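Local coordinates for inactive glucansucrase (Lactobacillus reuteri, PDB 5JBD), which is an inactive member of the glucansucrase family, with a glycoside hydrolase family 70 fold built on a TIM-type barrel, and carries a bound calcium ion, at residues L317-G322 with K743-I748. Sequence-based numbering, arbitrary orientation.
Sequences LSYNEG and KVQEDI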
loop_
_atom_site.group_PDB
_atom_site.type_symbol
_atom_site.label_atom_id
_atom_site.label_comp_id
_atom_site.label_asym_id
_atom_site.label_seq_id
_atom_site.Cartn_x
_atom_site.Cartn_y
_atom_site.Cartn_z
ATOM N N LEU A 317 6.692 -4.139 19.705
ATOM C CA LEU A 317 5.344 -4.342 19.187
ATOM C C LEU A 317 5.360 -4.387 17.683
ATOM O O LEU A 317 5.892 -3.479 17.051
ATOM C CB LEU A 317 4.418 -3.205 19.647
ATOM C CG LEU A 317 2.915 -3.445 19.474
ATOM C CD1 LEU A 317 2.429 -4.604 20.346
ATOM C CD2 LEU A 317 2.137 -2.162 19.774
ATOM N N SER A 318 4.798 -5.451 17.115
ATOM C CA SER A 318 4.625 -5.574 15.679
ATOM C C SER A 318 3.196 -6.014 15.358
ATOM O O SER A 318 2.582 -6.768 16.121
ATOM C CB SER A 318 5.672 -6.540 15.089
ATOM O OG SER A 318 7.000 -6.038 15.297
ATOM N N TYR A 319 2.677 -5.551 14.225
ATOM C CA TYR A 319 1.258 -5.704 13.898
ATOM C C TYR A 319 1.038 -5.791 12.396
ATOM O O TYR A 319 1.638 -5.000 11.626
ATOM C CB TYR A 319 0.412 -4.575 14.528
ATOM C CG TYR A 319 1.031 -3.177 14.588
ATOM C CD1 TYR A 319 1.894 -2.815 15.629
ATOM C CD2 TYR A 319 0.679 -2.187 13.664
ATOM C CE1 TYR A 319 2.452 -1.538 15.708
ATOM C CE2 TYR A 319 1.228 -0.907 13.740
ATOM C CZ TYR A 319 2.111 -0.584 14.772
ATOM O OH TYR A 319 2.650 0.693 14.870
ATOM N N ASN A 320 0.196 -6.743 11.985
ATOM C CA ASN A 320 0.021 -7.104 10.574
ATOM C C ASN A 320 -1.216 -6.485 9.992
ATOM O O ASN A 320 -2.290 -6.643 10.552
ATOM C CB ASN A 320 -0.087 -8.629 10.407
ATOM C CG ASN A 320 1.206 -9.356 10.731
ATOM O OD1 ASN A 320 2.243 -8.733 10.931
ATOM N ND2 ASN A 320 1.138 -10.684 10.819
ATOM N N GLU A 321 -1.078 -5.819 8.841
ATOM C CA GLU A 321 -2.229 -5.259 8.146
ATOM C C GLU A 321 -2.923 -6.351 7.372
ATOM O O GLU A 321 -2.311 -7.011 6.552
ATOM C CB GLU A 321 -1.832 -4.172 7.161
ATOM C CG GLU A 321 -3.024 -3.545 6.421
ATOM C CD GLU A 321 -2.848 -3.406 4.924
ATOM O OE1 GLU A 321 -1.835 -3.870 4.353
ATOM O OE2 GLU A 321 -3.729 -2.810 4.299
ATOM N N GLY A 322 -4.221 -6.507 7.607
ATOM C CA GLY A 322 -5.023 -7.421 6.799
ATOM C C GLY A 322 -6.509 -7.336 7.073
ATOM O O GLY A 322 -6.916 -6.935 8.153
ATOM N N LYS A 743 7.795 3.929 21.680
ATOM C CA LYS A 743 8.460 3.033 20.741
ATOM C C LYS A 743 7.932 3.355 19.363
ATOM O O LYS A 743 6.835 3.910 19.233
ATOM C CB LYS A 743 8.195 1.564 21.085
ATOM C CG LYS A 743 8.714 1.148 22.468
ATOM C CD LYS A 743 10.228 1.172 22.548
ATOM C CE LYS A 743 10.706 0.561 23.865
ATOM N NZ LYS A 743 10.829 1.594 24.906
ATOM N N VAL A 744 8.721 3.024 18.342
ATOM C CA VAL A 744 8.440 3.430 16.969
ATOM C C VAL A 744 8.468 2.231 16.020
ATOM O O VAL A 744 9.429 1.454 16.025
ATOM C CB VAL A 744 9.483 4.469 16.488
ATOM C CG1 VAL A 744 9.034 5.120 15.180
ATOM C CG2 VAL A 744 9.742 5.534 17.552
ATOM N N GLN A 745 7.447 2.103 15.176
ATOM C CA GLN A 745 7.399 1.045 14.159
ATOM C C GLN A 745 7.517 1.611 12.757
ATOM O O GLN A 745 7.066 2.720 12.487
ATOM C CB GLN A 745 6.114 0.224 14.264
ATOM C CG GLN A 745 5.986 -0.561 15.567
ATOM C CD GLN A 745 5.471 0.258 16.747
ATOM O OE1 GLN A 745 4.615 1.133 16.592
ATOM N NE2 GLN A 745 6.007 -0.013 17.936
ATOM N N GLU A 746 8.132 0.844 11.863
ATOM C CA GLU A 746 8.193 1.205 10.441
ATOM C C GLU A 746 7.256 0.302 9.678
ATOM O O GLU A 746 7.146 -0.891 9.960
ATOM C CB GLU A 746 9.626 1.073 9.875
ATOM C CG GLU A 746 9.773 1.184 8.355
ATOM C CD GLU A 746 9.370 2.531 7.745
ATOM O OE1 GLU A 746 8.514 3.266 8.316
ATOM O OE2 GLU A 746 9.898 2.836 6.643
ATOM N N ASP A 747 6.567 0.906 8.726
ATOM C CA ASP A 747 5.746 0.217 7.752
ATOM C C ASP A 747 6.685 -0.502 6.795
ATOM O O ASP A 747 7.338 0.144 5.976
ATOM C CB ASP A 747 4.899 1.259 6.996
ATOM C CG ASP A 747 3.601 0.709 6.461
ATOM O OD1 ASP A 747 3.592 -0.450 6.008
ATOM O OD2 ASP A 747 2.580 1.462 6.494
ATOM N N ILE A 748 6.761 -1.823 6.906
ATOM C CA ILE A 748 7.664 -2.638 6.071
ATOM C C ILE A 748 6.827 -3.250 4.957
ATOM O O ILE A 748 5.732 -3.751 5.214
ATOM C CB ILE A 748 8.481 -3.689 6.880
ATOM C CG1 ILE A 748 9.534 -4.363 5.978
ATOM C CG2 ILE A 748 7.589 -4.737 7.563
ATOM C CD1 ILE A 748 10.493 -5.259 6.722
#
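Tyr319 and Gln745 carry the polar part of this buried contact. Tyr319 OH donates a hydrogen bond to Gln745 OE1 (2.6 Å), the hydroxyl lying tilted 33° from the plane of the amide carbonyl. OE1 lies at the edge of the ring, in its plane, and the ring and amide planes are turned 63° against each other. The other end of the amide is held as well: Gln745 NE2 is hydrogen-bonded to Asp688 OD1 of the adjoining strand 688-691, so both ends fix the rotation of the amide.

The two segments belong to the parallel sheet of the TIM-type barrel, but strand 279-282 runs between strands 319-320 and 743-748. Contact is therefore made by side chains reaching past the intervening strand within the barrel interior, and Tyr319 also touches Arg281 of that strand.

Van der Waals packing accompanies the bond. The Gln745 chain turns about its CB-CG bond (chi2 82°), bringing CD alongside the tyrosine edge, 3.7 Å from Tyr319 CE1, while its CB lies 3.5 Å from Tyr319 OH. Gln745 CG also lies 3.3 Å from Leu317 O, and Leu317 CB approaches Gln745 NE2 at 4.0 Å.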